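Local coordinates for CalS10 (Micromonospora echinospora, PDB 6UK5), which probably transfers a methyl group from S-adenosylmethionine, which it binds here, to an amino pentose during calicheamicin biosynthesis, at residues A[118-121]-A[122-126]; A[156-159]-A[160-164]. One frame throughout, in Å; residues are numbered along the deposited sequence.

How the contacts relate
Each contact is built round a four-residue beta turn, in a loop that follows one of two neighbouring parallel strands, 115-120 and 149-153, of the seven-stranded methyltransferase sheet. Contact 1 is buried near the centre of the chain, and its turn faces S-adenosylmethionine; contact 2 lies at the surface, in the passage to strand 165-174 of the other sheet. Their chemistry differs: small groups and a ring edge near the ligand in 118-126, two phenylalanines beside exposed charged residues in 156-164. The two central residues have left-handed backbone angles in the first turn and right-handed ones in the second. Their centres are about 18 Å apart, yet Asn126 OD1 probably accepts a hydrogen bond from Trp156 N, at 2.9 Å.

Contact 1. Residues A[118-121]-A[122-126]; sequences VTCL and FTAVN. With SAM (S-adenosylmethionine), chain D.
A local turn contact returns Ala124 to Leu121 just where strand 115-120 leaves the sheet of a Rossmann-like methyltransferase. Phe122 and Thr123 both adopt left-handed backbone angles, close to those of a type III' turn, a near relative of type I', and the closing bond from Ala124 N to Leu121 O is weak, 3.5 Å long and bent to 135°. At the end of the strand, just before the turn, Cys120 SG lies against Ala124 CB at 3.8 Å and packs more loosely on Val125 CB, at 4.1 Å. A compact thiol and a methyl group suit this buried place beside Met106. On the cofactor side, Leu121 O comes within 3.6 Å of CB of S-adenosylmethionine. Phe122 CB is nearest the ligand, 3.4 Å from its carboxylate atom O; with CG anti to the backbone N (chi1 -156°) the ring leads on past it, leaving CD2 at 3.5 Å from that oxygen, which lies at the ring edge, near its plane. Lys35 adds a cation-pi contact to this ring, and Glu154 holds the backbone N of Phe122. The edge of an aromatic ring is slightly positive, so the approach should favour the carboxylate without a formal hydrogen bond.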
loop_
_atom_site.group_PDB
_atom_site.type_symbol
_atom_site.label_atom_id
_atom_site.label_comp_id
_atom_site.label_asym_id
_atom_site.label_seq_id
_atom_site.Cartn_x
_atom_site.Cartn_y
_atom_site.Cartn_z
ATOM N N VAL A 118 -15.192 18.001 29.183
ATOM C CA VAL A 118 -15.158 18.219 27.742
ATOM C C VAL A 118 -13.768 17.849 27.249
ATOM O O VAL A 118 -12.769 18.364 27.762
ATOM C CB VAL A 118 -15.489 19.679 27.374
ATOM C CG1 VAL A 118 -15.344 19.889 25.874
ATOM C CG2 VAL A 118 -16.882 20.058 27.860
ATOM N N THR A 119 -13.699 16.958 26.265
ATOM C CA THR A 119 -12.426 16.487 25.744
ATOM C C THR A 119 -12.243 16.931 24.299
ATOM O O THR A 119 -13.212 17.127 23.558
ATOM C CB THR A 119 -12.309 14.959 25.822
ATOM O OG1 THR A 119 -13.193 14.355 24.870
ATOM C CG2 THR A 119 -12.657 14.459 27.217
ATOM N N CYS A 120 -10.976 17.093 23.913
ATOM C CA CYS A 120 -10.583 17.533 22.571
ATOM C C CYS A 120 -9.239 16.857 22.297
ATOM O O CYS A 120 -8.185 17.379 22.668
ATOM C CB CYS A 120 -10.485 19.048 22.479
ATOM S SG CYS A 120 -10.344 19.706 20.792
ATOM N N LEU A 121 -9.288 15.693 21.652
ATOM C CA LEU A 121 -8.160 14.777 21.630
ATOM C C LEU A 121 -7.651 14.554 20.211
ATOM O O LEU A 121 -8.322 14.861 19.222
ATOM C CB LEU A 121 -8.548 13.426 22.256
ATOM C CG LEU A 121 -9.346 13.511 23.561
ATOM C CD1 LEU A 121 -9.966 12.163 23.907
ATOM C CD2 LEU A 121 -8.488 14.025 24.708
ATOM N N PHE A 122 -6.439 13.999 20.139
ATOM C CA PHE A 122 -5.761 13.700 18.877
ATOM C C PHE A 122 -5.562 14.966 18.043
ATOM O O PHE A 122 -5.802 14.985 16.834
ATOM C CB PHE A 122 -6.523 12.629 18.085
ATOM C CG PHE A 122 -5.669 11.843 17.108
ATOM C CD1 PHE A 122 -4.285 11.836 17.200
ATOM C CD2 PHE A 122 -6.265 11.100 16.103
ATOM C CE1 PHE A 122 -3.518 11.113 16.311
ATOM C CE2 PHE A 122 -5.499 10.374 15.208
ATOM C CZ PHE A 122 -4.123 10.383 15.313
ATOM N N THR A 123 -5.102 16.033 18.701
ATOM C CA THR A 123 -4.686 17.266 18.027
ATOM C C THR A 123 -5.824 17.898 17.230
ATOM O O THR A 123 -5.592 18.529 16.196
ATOM C CB THR A 123 -3.484 17.024 17.104
ATOM O OG1 THR A 123 -3.911 16.344 15.915
ATOM C CG2 THR A 123 -2.418 16.194 17.814
ATOM N N ALA A 124 -7.063 17.731 17.696
ATOM C CA ALA A 124 -8.200 18.268 16.956
ATOM C C ALA A 124 -8.164 19.791 16.916
ATOM O O ALA A 124 -8.481 20.399 15.886
ATOM C CB ALA A 124 -9.508 17.777 17.579
ATOM N N VAL A 125 -7.772 20.426 18.022
ATOM C CA VAL A 125 -7.770 21.883 18.076
ATOM C C VAL A 125 -6.758 22.477 17.107
ATOM O O VAL A 125 -6.917 23.617 16.657
ATOM C CB VAL A 125 -7.492 22.353 19.515
ATOM C CG1 VAL A 125 -6.010 22.218 19.844
ATOM C CG2 VAL A 125 -7.936 23.796 19.698
ATOM N N ASN A 126 -5.716 21.731 16.761
ATOM C CA ASN A 126 -4.661 22.259 15.907
ATOM C C ASN A 126 -5.012 22.222 14.426
ATOM O O ASN A 126 -4.149 22.524 13.596
ATOM C CB ASN A 126 -3.362 21.501 16.168
ATOM C CG ASN A 126 -2.935 21.579 17.620
ATOM O OD1 ASN A 126 -3.231 20.685 18.412
ATOM N ND2 ASN A 126 -2.261 22.664 17.984
HETATM N N SAM D . -11.318 12.659 18.491
HETATM C CA SAM D . -11.044 12.338 17.127
HETATM C C SAM D . -10.278 10.987 16.982
HETATM O O SAM D . -9.297 10.778 17.739
HETATM O OXT SAM D . -10.703 10.211 16.103
HETATM C CB SAM D . -10.237 13.471 16.477
HETATM C CG SAM D . -10.406 13.358 14.971
HETATM S SD SAM D . -9.036 14.300 14.267
HETATM C CE SAM D . -8.954 13.589 12.631
HETATM C "C5'" SAM D . -9.678 15.975 13.883
HETATM C "C4'" SAM D . -11.196 16.173 13.779
HETATM O "O4'" SAM D . -11.502 17.545 14.084
HETATM C "C3'" SAM D . -11.782 15.890 12.393
HETATM O "O3'" SAM D . -12.597 14.721 12.417
HETATM C "C2'" SAM D . -12.629 17.135 12.064
HETATM O "O2'" SAM D . -13.937 16.787 11.626
HETATM C "C1'" SAM D . -12.674 17.895 13.389
HETATM N N9 SAM D . -12.705 19.346 13.256
HETATM C C8 SAM D . -11.779 20.150 12.641
HETATM N N7 SAM D . -12.029 21.432 12.747
HETATM C C5 SAM D . -13.197 21.480 13.488
HETATM C C6 SAM D . -13.978 22.550 13.966
HETATM N N6 SAM D . -13.711 23.835 13.714
HETATM N N1 SAM D . -15.064 22.253 14.712
HETATM C C2 SAM D . -15.348 20.969 14.950
HETATM N N3 SAM D . -14.697 19.877 14.542
HETATM C C4 SAM D . -13.626 20.203 13.813
#

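Contact 2. Residues A[156-159]-A[160-164]; sequences WWFP and ERFID
Pro159 and Phe162 meet across a type I beta turn, 159-162, that lies within the loop between strands 149-153 and 165-174. Glu160 and Arg161 occupy the central positions with right-handed, helix-like backbone angles. The turn is closed by Phe162 N, which reaches Pro159 O at 3.2 Å; with an N-H...O angle of 134°, this bond is weak. The chain then bends again, for Phe162 is the centre of an inverse gamma turn.

The packed part lies on the inner side, toward strand 191-202, where Phe162 points back at 156-159 and its ring meets that of Phe158. The nearest atoms are Phe158 CD1 and Phe162 CD2, 4.1 Å apart, and the side chains cross obliquely. Phe162 takes CG anti to its own N (chi1 180°), an extended pose that sends the ring back toward 156-159. Pro159 lies alongside it and points the same way, its CB 4.0 Å from Phe162 CB. At the first position of the turn only the carbonyl is needed, so proline's missing N-H costs the turn nothing; its puckered ring gives Phe162 CB an apolar neighbour, though Pro159 itself is exposed. Thr192 of strand 191-202 touches both phenylalanines, joining the loop to the second sheet, and Arg187 forms a cation-pi contact with Phe158.

The other side is loose. Glu160 and Arg161 are exposed, as charged residues at the crown of a turn often are: the carboxylate extends from the outside of the bend, and the arginine chain also leads away from 156-159. Here contact comes from backbone neighbours and from the base of the glutamate chain, while Phe162 alone is buried. Its carbonyl also has a partner: Phe162 O is hydrogen-bonded to Arg187 NH1.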
loop_
_atom_site.group_PDB
_atom_site.type_symbol
_atom_site.label_atom_id
_atom_site.label_comp_id
_atom_site.label_asym_id
_atom_site.label_seq_id
_atom_site.Cartn_x
_atom_site.Cartn_y
_atom_site.Cartn_z
ATOM N N TRP A 156 -0.893 19.443 19.658
ATOM C CA TRP A 156 0.147 19.091 18.704
ATOM C C TRP A 156 1.483 19.700 19.107
ATOM O O TRP A 156 1.560 20.879 19.469
ATOM C CB TRP A 156 -0.250 19.572 17.305
ATOM C CG TRP A 156 0.812 19.407 16.254
ATOM C CD1 TRP A 156 1.380 20.403 15.511
ATOM C CD2 TRP A 156 1.437 18.187 15.829
ATOM N NE1 TRP A 156 2.314 19.881 14.650
ATOM C CE2 TRP A 156 2.369 18.522 14.826
ATOM C CE3 TRP A 156 1.298 16.844 16.197
ATOM C CZ2 TRP A 156 3.159 17.566 14.187
ATOM C CZ3 TRP A 156 2.086 15.895 15.561
ATOM C CH2 TRP A 156 3.004 16.262 14.569
ATOM N N TRP A 157 2.532 18.885 19.041
ATOM C CA TRP A 157 3.905 19.328 19.201
ATOM C C TRP A 157 4.676 18.719 18.037
ATOM O O TRP A 157 4.220 17.755 17.415
ATOM C CB TRP A 157 4.558 18.902 20.525
ATOM C CG TRP A 157 3.870 19.333 21.796
ATOM C CD1 TRP A 157 3.410 18.515 22.790
ATOM C CD2 TRP A 157 3.539 20.672 22.197
ATOM N NE1 TRP A 157 2.845 19.262 23.796
ATOM C CE2 TRP A 157 2.902 20.587 23.452
ATOM C CE3 TRP A 157 3.725 21.932 21.619
ATOM C CZ2 TRP A 157 2.451 21.714 24.139
ATOM C CZ3 TRP A 157 3.275 23.049 22.303
ATOM C CH2 TRP A 157 2.646 22.933 23.548
ATOM N N PHE A 158 5.840 19.260 17.740
ATOM C CA PHE A 158 6.617 18.634 16.679
ATOM C C PHE A 158 7.373 17.428 17.228
ATOM O O PHE A 158 8.081 17.556 18.230
ATOM C CB PHE A 158 7.612 19.624 16.077
ATOM C CG PHE A 158 6.974 20.762 15.337
ATOM C CD1 PHE A 158 6.168 20.519 14.238
ATOM C CD2 PHE A 158 7.201 22.075 15.718
ATOM C CE1 PHE A 158 5.587 21.561 13.543
ATOM C CE2 PHE A 158 6.623 23.122 15.025
ATOM C CZ PHE A 158 5.816 22.865 13.936
ATOM N N PRO A 159 7.237 16.249 16.617
ATOM C CA PRO A 159 8.116 15.133 16.978
ATOM C C PRO A 159 9.567 15.591 17.005
ATOM O O PRO A 159 9.960 16.521 16.295
ATOM C CB PRO A 159 7.853 14.106 15.874
ATOM C CG PRO A 159 6.419 14.335 15.521
ATOM C CD PRO A 159 6.150 15.816 15.718
ATOM N N GLU A 160 10.376 14.918 17.823
ATOM C CA GLU A 160 11.767 15.331 17.946
ATOM C C GLU A 160 12.486 15.250 16.607
ATOM O O GLU A 160 13.362 16.075 16.318
ATOM C CB GLU A 160 12.490 14.464 18.974
ATOM C CG GLU A 160 13.846 15.019 19.377
ATOM C CD GLU A 160 14.655 14.055 20.225
ATOM O OE1 GLU A 160 15.869 14.312 20.393
ATOM O OE2 GLU A 160 14.080 13.058 20.727
ATOM N N ARG A 161 12.133 14.266 15.778
ATOM C CA ARG A 161 12.815 14.050 14.511
ATOM C C ARG A 161 12.232 14.865 13.368
ATOM O O ARG A 161 12.935 15.106 12.380
ATOM C CB ARG A 161 12.755 12.567 14.124
ATOM C CG ARG A 161 14.089 11.839 14.171
ATOM C CD ARG A 161 13.965 10.429 13.616
ATOM N NE ARG A 161 14.850 10.207 12.475
ATOM C CZ ARG A 161 14.942 9.059 11.810
ATOM N NH1 ARG A 161 14.203 8.017 12.163
ATOM N NH2 ARG A 161 15.774 8.954 10.783
ATOM N N PHE A 162 10.972 15.287 13.465
ATOM C CA PHE A 162 10.323 15.976 12.351
ATOM C C PHE A 162 10.830 17.411 12.372
ATOM O O PHE A 162 10.217 18.312 12.946
ATOM C CB PHE A 162 8.808 15.887 12.478
ATOM C CG PHE A 162 8.061 16.576 11.377
ATOM C CD1 PHE A 162 8.341 16.293 10.049
ATOM C CD2 PHE A 162 7.054 17.478 11.666
ATOM C CE1 PHE A 162 7.646 16.918 9.031
ATOM C CE2 PHE A 162 6.354 18.106 10.653
ATOM C CZ PHE A 162 6.648 17.825 9.334
ATOM N N ILE A 163 11.979 17.609 11.742
ATOM C CA ILE A 163 12.589 18.926 11.585
ATOM C C ILE A 163 12.084 19.633 10.336
ATOM O O ILE A 163 11.626 20.778 10.404
ATOM C CB ILE A 163 14.123 18.754 11.611
ATOM C CG1 ILE A 163 14.493 18.032 12.918
ATOM C CG2 ILE A 163 14.815 20.097 11.483
ATOM C CD1 ILE A 163 15.880 17.468 12.983
ATOM N N ASP A 164 12.187 18.983 9.174
ATOM C CA ASP A 164 11.717 19.569 7.920
ATOM C C ASP A 164 10.587 18.746 7.321
ATOM O O ASP A 164 9.423 19.164 7.370
ATOM C CB ASP A 164 12.868 19.709 6.924
ATOM C CG ASP A 164 12.485 20.539 5.711
ATOM O OD1 ASP A 164 11.291 20.887 5.575
ATOM O OD2 ASP A 164 13.380 20.863 4.905
#